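Local coordinates for protein D-glycero-beta-D-manno-heptose-1,7-bisphosphate 7-phosphatase (PDB 2O2X) that removes the C-7 phosphate from D-glycero-beta-D-manno-heptose 1,7-bisphosphate, a magnesium-dependent step in ADP-heptose biosynthesis, at residues D39-V44 and V160-A165; Q177-D182 and R194-S199; V76-Q81 and M135-P140; A33-R38 and Q155-V160. All coordinates share one frame; numbering follows the deposited sequence.

Interaction 1: D39-V44 and V160-A165; sequences DGTINV and VGDKLA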
loop_
_atom_site.group_PDB
_atom_site.type_symbol
_atom_site.label_atom_id
_atom_site.label_comp_id
_atom_site.label_asym_id
_atom_site.label_seq_id
_atom_site.Cartn_x
_atom_site.Cartn_y
_atom_site.Cartn_z
ATOM N N ASP A 39 0.947 2.444 -7.261
ATOM C CA ASP A 39 1.586 3.005 -8.444
ATOM C C ASP A 39 3.002 3.457 -8.110
ATOM O O ASP A 39 3.186 4.375 -7.295
ATOM C CB ASP A 39 0.761 4.180 -8.968
ATOM C CG ASP A 39 -0.661 3.784 -9.355
ATOM O OD1 ASP A 39 -0.830 2.866 -10.168
ATOM O OD2 ASP A 39 -1.598 4.451 -8.867
ATOM N N GLY A 40 3.991 2.859 -8.773
ATOM C CA GLY A 40 5.398 3.094 -8.463
ATOM C C GLY A 40 6.048 2.069 -7.543
ATOM O O GLY A 40 7.279 2.078 -7.332
ATOM N N THR A 41 5.253 1.132 -7.024
ATOM C CA THR A 41 5.715 0.154 -6.049
ATOM C C THR A 41 5.355 -1.245 -6.533
ATOM O O THR A 41 6.247 -2.025 -6.886
ATOM C CB THR A 41 5.162 0.469 -4.635
ATOM O OG1 THR A 41 5.685 1.722 -4.202
ATOM C CG2 THR A 41 5.556 -0.579 -3.611
ATOM N N ILE A 42 4.060 -1.550 -6.640
ATOM C CA ILE A 42 3.580 -2.791 -7.189
ATOM C C ILE A 42 3.522 -2.757 -8.695
ATOM O O ILE A 42 3.926 -3.730 -9.335
ATOM C CB ILE A 42 2.181 -3.120 -6.602
ATOM C CG1 ILE A 42 2.277 -3.311 -5.098
ATOM C CG2 ILE A 42 1.586 -4.365 -7.287
ATOM C CD1 ILE A 42 0.909 -3.449 -4.436
ATOM N N ASN A 43 3.011 -1.676 -9.249
ATOM C CA ASN A 43 2.970 -1.521 -10.703
ATOM C C ASN A 43 3.758 -0.309 -11.124
ATOM O O ASN A 43 4.064 0.586 -10.322
ATOM C CB ASN A 43 1.523 -1.468 -11.235
ATOM C CG ASN A 43 0.719 -0.316 -10.683
ATOM O OD1 ASN A 43 0.083 -0.460 -9.656
ATOM N ND2 ASN A 43 0.744 0.829 -11.356
ATOM N N VAL A 44 4.148 -0.289 -12.386
ATOM C CA VAL A 44 4.896 0.813 -12.911
ATOM C C VAL A 44 4.051 2.087 -12.837
ATOM O O VAL A 44 2.856 2.085 -13.179
ATOM C CB VAL A 44 5.335 0.529 -14.362
ATOM C CG1 VAL A 44 6.031 1.752 -14.967
ATOM C CG2 VAL A 44 6.252 -0.677 -14.418
ATOM N N VAL A 160 6.228 0.117 2.344
ATOM C CA VAL A 160 7.088 0.277 1.175
ATOM C C VAL A 160 6.354 1.169 0.179
ATOM O O VAL A 160 5.173 0.953 -0.108
ATOM C CB VAL A 160 7.393 -1.068 0.539
ATOM C CG1 VAL A 160 8.398 -0.864 -0.590
ATOM C CG2 VAL A 160 7.862 -2.065 1.588
ATOM N N GLY A 161 7.026 2.183 -0.339
ATOM C CA GLY A 161 6.494 3.021 -1.397
ATOM C C GLY A 161 7.577 3.826 -2.071
ATOM O O GLY A 161 8.717 3.814 -1.580
ATOM N N ASP A 162 7.245 4.551 -3.138
ATOM C CA ASP A 162 8.271 5.336 -3.833
ATOM C C ASP A 162 8.156 6.817 -3.592
ATOM O O ASP A 162 8.899 7.593 -4.188
ATOM C CB ASP A 162 8.318 5.018 -5.345
ATOM C CG ASP A 162 7.268 5.750 -6.165
ATOM O OD1 ASP A 162 6.145 5.893 -5.693
ATOM O OD2 ASP A 162 7.594 6.123 -7.307
ATOM N N LYS A 163 7.244 7.220 -2.709
ATOM C CA LYS A 163 7.067 8.640 -2.410
ATOM C C LYS A 163 7.316 8.922 -0.938
ATOM O O LYS A 163 7.048 8.101 -0.073
ATOM C CB LYS A 163 5.686 9.104 -2.879
ATOM C CG LYS A 163 5.668 9.185 -4.434
ATOM C CD LYS A 163 4.298 9.206 -5.095
ATOM C CE LYS A 163 4.417 8.938 -6.631
ATOM N NZ LYS A 163 4.459 7.467 -7.040
ATOM N N LEU A 164 7.845 10.103 -0.650
ATOM C CA LEU A 164 8.056 10.513 0.734
ATOM C C LEU A 164 6.765 10.449 1.546
ATOM O O LEU A 164 6.803 10.102 2.726
ATOM C CB LEU A 164 8.648 11.917 0.814
ATOM C CG LEU A 164 9.134 12.320 2.213
ATOM C CD1 LEU A 164 10.237 11.382 2.723
ATOM C CD2 LEU A 164 9.649 13.758 2.169
ATOM N N ALA A 165 5.625 10.734 0.920
ATOM C CA ALA A 165 4.346 10.657 1.622
ATOM C C ALA A 165 4.055 9.287 2.216
ATOM O O ALA A 165 3.364 9.186 3.213
ATOM C CB ALA A 165 3.215 11.046 0.696
#

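Interaction 2: Q177-D182 and R194-S199; sequences QGWLVD and RPLRDS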
loop_
_atom_site.group_PDB
_atom_site.type_symbol
_atom_site.label_atom_id
_atom_site.label_comp_id
_atom_site.label_asym_id
_atom_site.label_seq_id
_atom_site.Cartn_x
_atom_site.Cartn_y
_atom_site.Cartn_z
ATOM N N GLN A 177 9.732 1.643 10.726
ATOM C CA GLN A 177 10.543 1.483 9.536
ATOM C C GLN A 177 9.690 1.519 8.303
ATOM O O GLN A 177 8.564 1.024 8.302
ATOM C CB GLN A 177 11.209 0.108 9.514
ATOM C CG GLN A 177 12.270 -0.112 10.532
ATOM C CD GLN A 177 12.980 -1.416 10.277
ATOM O OE1 GLN A 177 14.096 -1.427 9.752
ATOM N NE2 GLN A 177 12.334 -2.541 10.638
ATOM N N GLY A 178 10.260 2.057 7.237
ATOM C CA GLY A 178 9.708 1.911 5.902
ATOM C C GLY A 178 10.834 1.845 4.895
ATOM O O GLY A 178 11.968 2.237 5.195
ATOM N N TRP A 179 10.537 1.329 3.705
ATOM C CA TRP A 179 11.498 1.206 2.604
ATOM C C TRP A 179 11.063 2.123 1.495
ATOM O O TRP A 179 9.898 2.099 1.051
ATOM C CB TRP A 179 11.586 -0.258 2.125
ATOM C CG TRP A 179 12.614 -1.044 2.850
ATOM C CD1 TRP A 179 13.891 -1.317 2.421
ATOM C CD2 TRP A 179 12.513 -1.588 4.166
ATOM N NE1 TRP A 179 14.566 -2.024 3.371
ATOM C CE2 TRP A 179 13.754 -2.196 4.455
ATOM C CE3 TRP A 179 11.486 -1.628 5.137
ATOM C CZ2 TRP A 179 14.010 -2.851 5.680
ATOM C CZ3 TRP A 179 11.754 -2.270 6.361
ATOM C CH2 TRP A 179 13.009 -2.868 6.599
ATOM N N LEU A 180 11.975 2.970 1.057
ATOM C CA LEU A 180 11.679 3.921 0.010
ATOM C C LEU A 180 12.265 3.461 -1.305
ATOM O O LEU A 180 13.483 3.477 -1.540
ATOM C CB LEU A 180 12.190 5.302 0.411
ATOM C CG LEU A 180 11.942 6.475 -0.526
ATOM C CD1 LEU A 180 10.464 6.733 -0.688
ATOM C CD2 LEU A 180 12.599 7.731 0.040
ATOM N N VAL A 181 11.373 3.025 -2.173
ATOM C CA VAL A 181 11.756 2.598 -3.527
ATOM C C VAL A 181 12.539 3.693 -4.221
ATOM O O VAL A 181 12.054 4.809 -4.316
ATOM C CB VAL A 181 10.490 2.268 -4.336
ATOM C CG1 VAL A 181 10.819 2.024 -5.823
ATOM C CG2 VAL A 181 9.798 1.055 -3.733
ATOM N N ASP A 182 13.752 3.350 -4.683
ATOM C CA ASP A 182 14.651 4.248 -5.389
ATOM C C ASP A 182 15.106 5.425 -4.538
ATOM O O ASP A 182 15.587 6.412 -5.073
ATOM C CB ASP A 182 14.020 4.736 -6.705
ATOM C CG ASP A 182 13.738 3.610 -7.676
ATOM O OD1 ASP A 182 14.431 2.578 -7.642
ATOM O OD2 ASP A 182 12.775 3.770 -8.469
ATOM N N ARG A 194 14.509 3.257 5.062
ATOM C CA ARG A 194 15.492 2.315 4.555
ATOM C C ARG A 194 15.515 2.446 3.037
ATOM O O ARG A 194 14.464 2.524 2.407
ATOM C CB ARG A 194 15.104 0.882 4.942
ATOM C CG ARG A 194 14.849 0.663 6.412
ATOM C CD ARG A 194 16.089 0.808 7.226
ATOM N NE ARG A 194 15.869 0.428 8.614
ATOM C CZ ARG A 194 16.773 0.621 9.568
ATOM N NH1 ARG A 194 17.922 1.208 9.267
ATOM N NH2 ARG A 194 16.495 0.261 10.825
ATOM N N PRO A 195 16.693 2.470 2.423
ATOM C CA PRO A 195 16.754 2.601 0.974
ATOM C C PRO A 195 16.323 1.300 0.278
ATOM O O PRO A 195 16.567 0.231 0.802
ATOM C CB PRO A 195 18.235 2.899 0.719
ATOM C CG PRO A 195 18.920 2.232 1.820
ATOM C CD PRO A 195 18.040 2.351 3.024
ATOM N N LEU A 196 15.638 1.409 -0.851
ATOM C CA LEU A 196 15.293 0.220 -1.660
ATOM C C LEU A 196 15.651 0.450 -3.126
ATOM O O LEU A 196 14.806 0.780 -3.954
ATOM C CB LEU A 196 13.821 -0.154 -1.467
ATOM C CG LEU A 196 13.292 -1.454 -2.108
ATOM C CD1 LEU A 196 14.181 -2.647 -1.800
ATOM C CD2 LEU A 196 11.852 -1.727 -1.703
ATOM N N ARG A 197 16.931 0.259 -3.452
ATOM C CA ARG A 197 17.454 0.632 -4.752
ATOM C C ARG A 197 18.050 -0.519 -5.533
ATOM O O ARG A 197 18.241 -0.375 -6.726
ATOM C CB ARG A 197 18.544 1.691 -4.602
ATOM C CG ARG A 197 18.045 2.968 -3.912
ATOM C CD ARG A 197 19.173 3.873 -3.494
ATOM N NE ARG A 197 19.968 3.292 -2.423
ATOM C CZ ARG A 197 20.859 3.957 -1.682
ATOM N NH1 ARG A 197 21.129 5.238 -1.919
ATOM N NH2 ARG A 197 21.498 3.339 -0.702
ATOM N N ASP A 198 18.331 -1.639 -4.881
ATOM C CA ASP A 198 19.040 -2.736 -5.538
ATOM C C ASP A 198 18.644 -4.034 -4.823
ATOM O O ASP A 198 17.813 -4.015 -3.922
ATOM C CB ASP A 198 20.548 -2.466 -5.566
ATOM C CG ASP A 198 21.171 -2.375 -4.198
ATOM O OD1 ASP A 198 20.592 -2.836 -3.197
ATOM O OD2 ASP A 198 22.297 -1.828 -4.100
ATOM N N SER A 199 19.187 -5.158 -5.251
ATOM C CA SER A 199 18.785 -6.446 -4.688
ATOM C C SER A 199 19.293 -6.633 -3.245
ATOM O O SER A 199 18.644 -7.262 -2.434
ATOM C CB SER A 199 19.251 -7.598 -5.590
ATOM O OG SER A 199 20.662 -7.652 -5.624
HETATM O O HOH W 1 17.497 -1.379 2.923
HETATM O O HOH W 2 13.780 -0.341 -6.235
HETATM O O HOH W 3 17.074 2.045 -7.774
#

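Interaction 3: V76-Q81 and M135-P140; sequences VVVTNQ and MRKPNP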
loop_
_atom_site.group_PDB
_atom_site.type_symbol
_atom_site.label_atom_id
_atom_site.label_comp_id
_atom_site.label_asym_id
_atom_site.label_seq_id
_atom_site.Cartn_x
_atom_site.Cartn_y
_atom_site.Cartn_z
ATOM N N VAL A 76 -1.328 -5.122 2.681
ATOM C CA VAL A 76 -2.338 -4.083 2.607
ATOM C C VAL A 76 -1.898 -2.999 1.643
ATOM O O VAL A 76 -0.870 -2.350 1.843
ATOM C CB VAL A 76 -2.639 -3.467 3.989
ATOM C CG1 VAL A 76 -3.692 -2.394 3.886
ATOM C CG2 VAL A 76 -3.062 -4.560 4.995
ATOM N N VAL A 77 -2.676 -2.828 0.567
ATOM C CA VAL A 77 -2.390 -1.793 -0.441
ATOM C C VAL A 77 -3.019 -0.504 0.037
ATOM O O VAL A 77 -4.203 -0.488 0.360
ATOM C CB VAL A 77 -2.927 -2.187 -1.815
ATOM C CG1 VAL A 77 -2.670 -1.053 -2.833
ATOM C CG2 VAL A 77 -2.274 -3.497 -2.294
ATOM N N VAL A 78 -2.248 0.568 0.091
ATOM C CA VAL A 78 -2.747 1.897 0.527
ATOM C C VAL A 78 -2.330 2.892 -0.555
ATOM O O VAL A 78 -1.146 3.143 -0.776
ATOM C CB VAL A 78 -2.244 2.333 1.932
ATOM C CG1 VAL A 78 -2.935 1.527 2.988
ATOM C CG2 VAL A 78 -0.714 2.201 2.065
ATOM N N THR A 79 -3.303 3.421 -1.286
ATOM C CA THR A 79 -2.994 4.169 -2.524
ATOM C C THR A 79 -3.795 5.463 -2.584
ATOM O O THR A 79 -5.008 5.452 -2.387
ATOM C CB THR A 79 -3.230 3.306 -3.799
ATOM O OG1 THR A 79 -3.024 4.077 -4.985
ATOM C CG2 THR A 79 -4.613 2.717 -3.874
ATOM N N ASN A 80 -3.120 6.568 -2.891
ATOM C CA ASN A 80 -3.785 7.813 -3.239
ATOM C C ASN A 80 -4.096 7.759 -4.741
ATOM O O ASN A 80 -3.251 7.438 -5.573
ATOM C CB ASN A 80 -2.906 9.048 -3.023
ATOM C CG ASN A 80 -2.634 9.411 -1.540
ATOM O OD1 ASN A 80 -3.275 8.909 -0.610
ATOM N ND2 ASN A 80 -1.690 10.350 -1.330
ATOM N N GLN A 81 -5.337 8.071 -5.082
ATOM C CA GLN A 81 -5.831 8.118 -6.445
ATOM C C GLN A 81 -6.393 9.498 -6.751
ATOM O O GLN A 81 -7.606 9.668 -7.018
ATOM C CB GLN A 81 -6.870 7.002 -6.637
ATOM C CG GLN A 81 -6.279 5.591 -6.521
ATOM C CD GLN A 81 -5.474 5.193 -7.733
ATOM O OE1 GLN A 81 -5.895 5.422 -8.879
ATOM N NE2 GLN A 81 -4.316 4.576 -7.505
HETATM N N MSE A 135 -7.479 10.587 5.228
HETATM C CA MSE A 135 -7.165 9.342 4.522
HETATM C C MSE A 135 -6.138 9.512 3.432
HETATM O O MSE A 135 -5.689 8.523 2.857
HETATM C CB MSE A 135 -8.405 8.714 3.910
HETATM C CG MSE A 135 -9.424 8.320 4.938
HETATM SE SE MSE A 135 -8.888 6.840 6.090
HETATM C CE MSE A 135 -9.236 5.559 5.111
ATOM N N ARG A 136 -5.763 10.747 3.119
ATOM C CA ARG A 136 -4.844 11.005 2.006
ATOM C C ARG A 136 -3.432 11.060 2.573
ATOM O O ARG A 136 -3.115 11.928 3.371
ATOM C CB ARG A 136 -5.153 12.309 1.284
ATOM C CG ARG A 136 -4.209 12.527 0.124
ATOM C CD ARG A 136 -4.245 13.923 -0.450
ATOM N NE ARG A 136 -3.183 14.126 -1.425
ATOM C CZ ARG A 136 -2.034 14.750 -1.182
ATOM N NH1 ARG A 136 -1.771 15.293 0.015
ATOM N NH2 ARG A 136 -1.151 14.866 -2.175
ATOM N N LYS A 137 -2.566 10.140 2.150
ATOM C CA LYS A 137 -1.140 10.153 2.544
ATOM C C LYS A 137 -0.581 11.497 2.097
ATOM O O LYS A 137 -0.880 11.933 0.993
ATOM C CB LYS A 137 -0.378 9.009 1.888
ATOM C CG LYS A 137 -0.890 7.621 2.183
ATOM C CD LYS A 137 -0.142 6.539 1.381
ATOM C CE LYS A 137 -0.390 6.622 -0.118
ATOM N NZ LYS A 137 0.420 5.607 -0.905
ATOM N N PRO A 138 0.268 12.147 2.932
ATOM C CA PRO A 138 0.948 11.651 4.134
ATOM C C PRO A 138 0.142 11.490 5.433
ATOM O O PRO A 138 0.690 10.968 6.416
ATOM C CB PRO A 138 2.080 12.670 4.319
ATOM C CG PRO A 138 1.441 13.946 3.848
ATOM C CD PRO A 138 0.687 13.527 2.612
ATOM N N ASN A 139 -1.123 11.890 5.471
ATOM C CA ASN A 139 -1.926 11.586 6.636
ATOM C C ASN A 139 -2.062 10.050 6.743
ATOM O O ASN A 139 -2.074 9.349 5.718
ATOM C CB ASN A 139 -3.280 12.283 6.596
ATOM C CG ASN A 139 -3.162 13.799 6.595
ATOM O OD1 ASN A 139 -2.344 14.363 7.309
ATOM N ND2 ASN A 139 -3.967 14.454 5.785
ATOM N N PRO A 140 -2.004 9.508 7.967
ATOM C CA PRO A 140 -1.967 8.061 8.201
ATOM C C PRO A 140 -3.304 7.321 8.216
ATOM O O PRO A 140 -3.337 6.134 8.556
ATOM C CB PRO A 140 -1.336 7.975 9.585
ATOM C CG PRO A 140 -1.856 9.196 10.268
ATOM C CD PRO A 140 -1.829 10.259 9.219
HETATM O O HOH W 4 -0.200 6.966 -3.418
#

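Interaction 4: A33-R38 and Q155-V160; sequences ALFLDR and QRSLIV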
loop_
_atom_site.group_PDB
_atom_site.type_symbol
_atom_site.label_atom_id
_atom_site.label_comp_id
_atom_site.label_asym_id
_atom_site.label_seq_id
_atom_site.Cartn_x
_atom_site.Cartn_y
_atom_site.Cartn_z
ATOM N N ALA A 33 1.530 -5.891 9.618
ATOM C CA ALA A 33 1.193 -5.923 8.200
ATOM C C ALA A 33 2.340 -5.388 7.383
ATOM O O ALA A 33 3.192 -4.642 7.882
ATOM C CB ALA A 33 -0.036 -5.076 7.927
ATOM N N LEU A 34 2.331 -5.779 6.120
ATOM C CA LEU A 34 3.144 -5.165 5.090
ATOM C C LEU A 34 2.250 -4.236 4.311
ATOM O O LEU A 34 1.397 -4.689 3.550
ATOM C CB LEU A 34 3.783 -6.203 4.158
ATOM C CG LEU A 34 4.598 -5.630 2.983
ATOM C CD1 LEU A 34 5.775 -4.843 3.455
ATOM C CD2 LEU A 34 5.030 -6.757 2.065
ATOM N N PHE A 35 2.443 -2.934 4.498
ATOM C CA PHE A 35 1.736 -1.917 3.723
ATOM C C PHE A 35 2.523 -1.601 2.457
ATOM O O PHE A 35 3.723 -1.365 2.528
ATOM C CB PHE A 35 1.576 -0.618 4.525
ATOM C CG PHE A 35 0.605 -0.713 5.691
ATOM C CD1 PHE A 35 -0.769 -0.581 5.486
ATOM C CD2 PHE A 35 1.059 -0.932 6.989
ATOM C CE1 PHE A 35 -1.668 -0.649 6.543
ATOM C CE2 PHE A 35 0.143 -0.992 8.047
ATOM C CZ PHE A 35 -1.212 -0.862 7.808
ATOM N N LEU A 36 1.826 -1.538 1.325
ATOM C CA LEU A 36 2.428 -1.220 0.043
ATOM C C LEU A 36 1.663 -0.116 -0.633
ATOM O O LEU A 36 0.448 -0.192 -0.800
ATOM C CB LEU A 36 2.390 -2.435 -0.898
ATOM C CG LEU A 36 3.120 -3.701 -0.410
ATOM C CD1 LEU A 36 2.929 -4.851 -1.401
ATOM C CD2 LEU A 36 4.598 -3.414 -0.179
ATOM N N ASP A 37 2.360 0.893 -1.111
ATOM C CA ASP A 37 1.769 1.778 -2.116
ATOM C C ASP A 37 1.566 0.943 -3.412
ATOM O O ASP A 37 2.138 -0.151 -3.556
ATOM C CB ASP A 37 2.706 2.975 -2.355
ATOM C CG ASP A 37 2.084 4.052 -3.261
ATOM O OD1 ASP A 37 0.866 4.159 -3.396
ATOM O OD2 ASP A 37 2.859 4.838 -3.819
ATOM N N ARG A 38 0.742 1.428 -4.353
ATOM C CA ARG A 38 0.482 0.697 -5.574
ATOM C C ARG A 38 1.303 1.269 -6.754
ATOM O O ARG A 38 2.259 0.627 -7.199
ATOM C CB ARG A 38 -1.014 0.605 -5.879
ATOM C CG ARG A 38 -1.328 -0.599 -6.777
ATOM C CD ARG A 38 -2.679 -0.478 -7.471
ATOM N NE ARG A 38 -2.600 0.515 -8.530
ATOM C CZ ARG A 38 -3.647 1.091 -9.109
ATOM N NH1 ARG A 38 -4.885 0.768 -8.752
ATOM N NH2 ARG A 38 -3.440 2.003 -10.031
ATOM N N GLN A 155 2.775 -0.828 15.259
ATOM C CA GLN A 155 4.114 -0.463 15.679
ATOM C C GLN A 155 5.149 -1.402 15.070
ATOM O O GLN A 155 6.265 -1.001 14.832
ATOM C CB GLN A 155 4.200 -0.453 17.213
ATOM C CG GLN A 155 3.366 0.647 17.867
ATOM C CD GLN A 155 1.853 0.423 17.800
ATOM O OE1 GLN A 155 1.361 -0.715 17.679
ATOM N NE2 GLN A 155 1.105 1.520 17.875
ATOM N N ARG A 156 4.773 -2.652 14.799
ATOM C CA ARG A 156 5.681 -3.617 14.183
ATOM C C ARG A 156 5.503 -3.744 12.660
ATOM O O ARG A 156 6.214 -4.512 12.032
ATOM C CB ARG A 156 5.526 -4.986 14.844
ATOM C CG ARG A 156 5.838 -4.970 16.348
ATOM C CD ARG A 156 5.797 -6.371 16.948
ATOM N NE ARG A 156 6.813 -7.244 16.372
ATOM C CZ ARG A 156 6.600 -8.463 15.857
ATOM N NH1 ARG A 156 5.378 -9.017 15.825
ATOM N NH2 ARG A 156 7.634 -9.148 15.372
ATOM N N SER A 157 4.547 -3.014 12.076
ATOM C CA SER A 157 4.282 -3.088 10.633
ATOM C C SER A 157 5.349 -2.380 9.834
ATOM O O SER A 157 6.145 -1.593 10.366
ATOM C CB SER A 157 2.893 -2.490 10.345
ATOM O OG SER A 157 1.880 -3.301 10.948
ATOM N N LEU A 158 5.383 -2.694 8.535
ATOM C CA LEU A 158 6.327 -2.089 7.614
ATOM C C LEU A 158 5.551 -1.457 6.476
ATOM O O LEU A 158 4.436 -1.867 6.184
ATOM C CB LEU A 158 7.218 -3.191 7.040
ATOM C CG LEU A 158 7.916 -4.106 8.066
ATOM C CD1 LEU A 158 8.700 -5.174 7.302
ATOM C CD2 LEU A 158 8.838 -3.320 8.980
ATOM N N ILE A 159 6.145 -0.444 5.851
ATOM C CA ILE A 159 5.557 0.184 4.675
ATOM C C ILE A 159 6.630 0.311 3.600
ATOM O O ILE A 159 7.809 0.554 3.916
ATOM C CB ILE A 159 4.904 1.550 4.956
ATOM C CG1 ILE A 159 4.146 2.066 3.701
ATOM C CG2 ILE A 159 5.908 2.570 5.531
ATOM C CD1 ILE A 159 3.064 3.090 3.978
ATOM N N VAL A 160 6.228 0.117 2.344
ATOM C CA VAL A 160 7.088 0.277 1.175
ATOM C C VAL A 160 6.354 1.169 0.179
ATOM O O VAL A 160 5.173 0.953 -0.108
ATOM C CB VAL A 160 7.393 -1.068 0.539
ATOM C CG1 VAL A 160 8.398 -0.864 -0.590
ATOM C CG2 VAL A 160 7.862 -2.065 1.588
#

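Interaction 1: D39-V44 and V160-A165
Two carboxylates grip the ammonium nitrogen of Lys163 beside the carbonyl of Asp39: NZ lies 2.7 Å from OD1 of Asp162, on the syn lone pair of that oxygen, and makes a second salt bridge with Asp45. The same NZ comes within 3.4 Å of Asp39 O. A long, flexible side chain suits this fold-back; a bend at its last torsion (chi4 85°) brings the tip of Lys163 nearer the facing loop. Asp162 leans on Gly40, its CB 3.7 Å from Gly40 O and its carboxylate beside Gly40 CA. Glycine suits this place doubly, because the backbone adopts a positive phi of 97° and a beta carbon would run into Asp162 OD1. The segments bring the end of the DxDGT motif of haloacid dehalogenase (HAD) phosphatases against their fourth, acidic motif; by similarity Asp39 is the proton donor, and Asp39, Asp162 and Lys163 belong to the magnesium site. The Asp39 carboxylate turns from Asp162 and is held on both oxygens. Asn43 ND2 reaches the anti lone pair of Asp39 OD1 at 2.8 Å, nearly straight (170°) and in the amide plane, while Gln81 takes OD2. Next to Gly40, Thr41 splits its two branches: OG1 sits 3.2 Å from Gly161 CA, and the methyl CG2 meets CG1 of Val160 at 4.2 Å.

Interaction 2: Q177-D182 and R194-S199
Strands 177-181 and 194-196 run parallel, their axes 4.5 Å apart at closest approach and 32° off in direction, joined by four backbone hydrogen bonds that include Arg194 N to Gly178 O at 2.7 Å and Asp182 N to Leu196 O. Arg194 and Leu196 supply the N-H groups on their strand, so this ladder asks none of Pro195. On the face carrying Trp179, Val181, Arg194 and Leu196, the indole lies over the base of the arginine: Arg194 CB stands 3.4 Å from the centroid of the five-membered ring, 12° off the normal, a CH-pi contact. Leu196 CB comes to the ring edge, 4.1 Å from Trp179 CD1, and Leu205 and Ala208 of helix 199-211 also touch the indole. A water 2.8 Å from Pro195 O links this carbonyl to Trp179 NE1 by a weak bond. Were an alanine to replace Trp179, the aliphatic part of Arg194 would probably lose the ring it rests on, and that water its indole donor. A turn at chi2 (-67°) sends the Arg194 guanidinium along the strand to Gln177, whose OE1 accepts NE at 2.8 Å in the carbonyl plane and NH2 more weakly, with amide and guanidinium planes nearly perpendicular. Arginine thus serves two chemistries in this Rossmann-like sheet: its methylenes pack on an aromatic face, while its charge is carried out to a neutral amide oxygen at the partly exposed end.

Interaction 3: V76-Q81 and M135-P140
Asn80 meets the backbone of Lys137 with both ends of its amide. Its OD1 accepts Lys137 N at 3.1 Å, on a lone pair in the carbonyl plane, while ND2 gives a straighter bond (156°) to Lys137 O at 2.9 Å; a side chain holding both donor and acceptor suits a place facing one residue's N-H and C=O. The second polar group is the Lys137 ammonium: NZ bonds Val78 O at 2.9 Å, from above the carbonyl plane, and a water at 2.9 Å that also takes Asn80 N. Its charge is met by salt bridges to Asp166 and Asp37. A bend at chi3 (-67°) carries NZ over to the strand. In van der Waals contact, Asn80 ND2 lies over one face of the Arg136 guanidinium and 3.6 Å from Arg136 CG, and Lys137 methylenes cross the Asn80 amide, CE 3.7 Å from OD1. This joins the second HAD motif, at the end of strand 75-80, to the lysine of the third, just before a cis proline; by similarity Thr79 and Lys137 stabilise the phosphoryl group and Arg136 aids substrate recognition. With backbone held by Asn80 and tip by Val78 and two aspartates, Lys137 is likely to have little freedom to swing.

Interaction 4: A33-R38 and Q155-V160
Ser157 opens the pairing with its side chain: OG, set beside its own backbone N (chi1 -66°), accepts Ala33 N at 2.9 Å and 172°, and is also bonded to Asp153 O. A small hydroxyl thus stands in for a backbone carbonyl at the start of the ladder, while Ser157 CB touches the edge of the Phe35 ring, 3.9 Å from CE2. Leu158 takes part in the parallel pairing, axes 4.7 Å apart, giving its N to Ala33 O and taking Phe35 N on its O at 2.8 Å. That carbonyl also lies near the plane of the phenyl ring, at its edge. On the same face as the Phe35 ring comes Ile159, whose CG1 packs 3.8 Å from Phe35 CB. Replacing Phe35 with an alanine would probably open a gap beside Ser157 and leave Leu152 and Val78 without their aromatic neighbour. Val160 faces the other way, toward Leu34 and Leu36: CB lies 3.7 Å from Leu36 CD2, the two side chains pointing alike, and CG2 lies 3.9 Å from Leu34 CD1. Leu34, Leu158 and Val160 on this side of the central HAD sheet pack against helix 199-211. The last bond, Asp37 N to Val160 O at 3.0 Å, fastens the backbone of the probable nucleophile, so the ladder, flanked mostly by apolar side chains, runs up to the residue whose carboxylate is salt-bridged to Lys137.

Interactions 2, 3 and 4 are knitted into one sheet: strand 34-36 of interaction 4 bonds on one side to strand 75-80, with Leu36 N 2.9 Å from Val76 O, and on the other to strand 158-161, which in turn pairs with strand 177-181 of interaction 2. Interactions 1 and 4 share Val160. Interactions 1, 3 and 4, with centres about 11 Å apart, converge on the catalytic end: Asp162 OD1 lies 3.9 Å from Asp37 OD2, a cluster of acids consistent with the magnesium site inferred by similarity, and the Asp39-Gln81 bond joins interactions 1 and 3. Interaction 2 lies about 10 Å from interaction 1, centre to centre, but about 18 Å from interaction 3; Val181 touches Asp162.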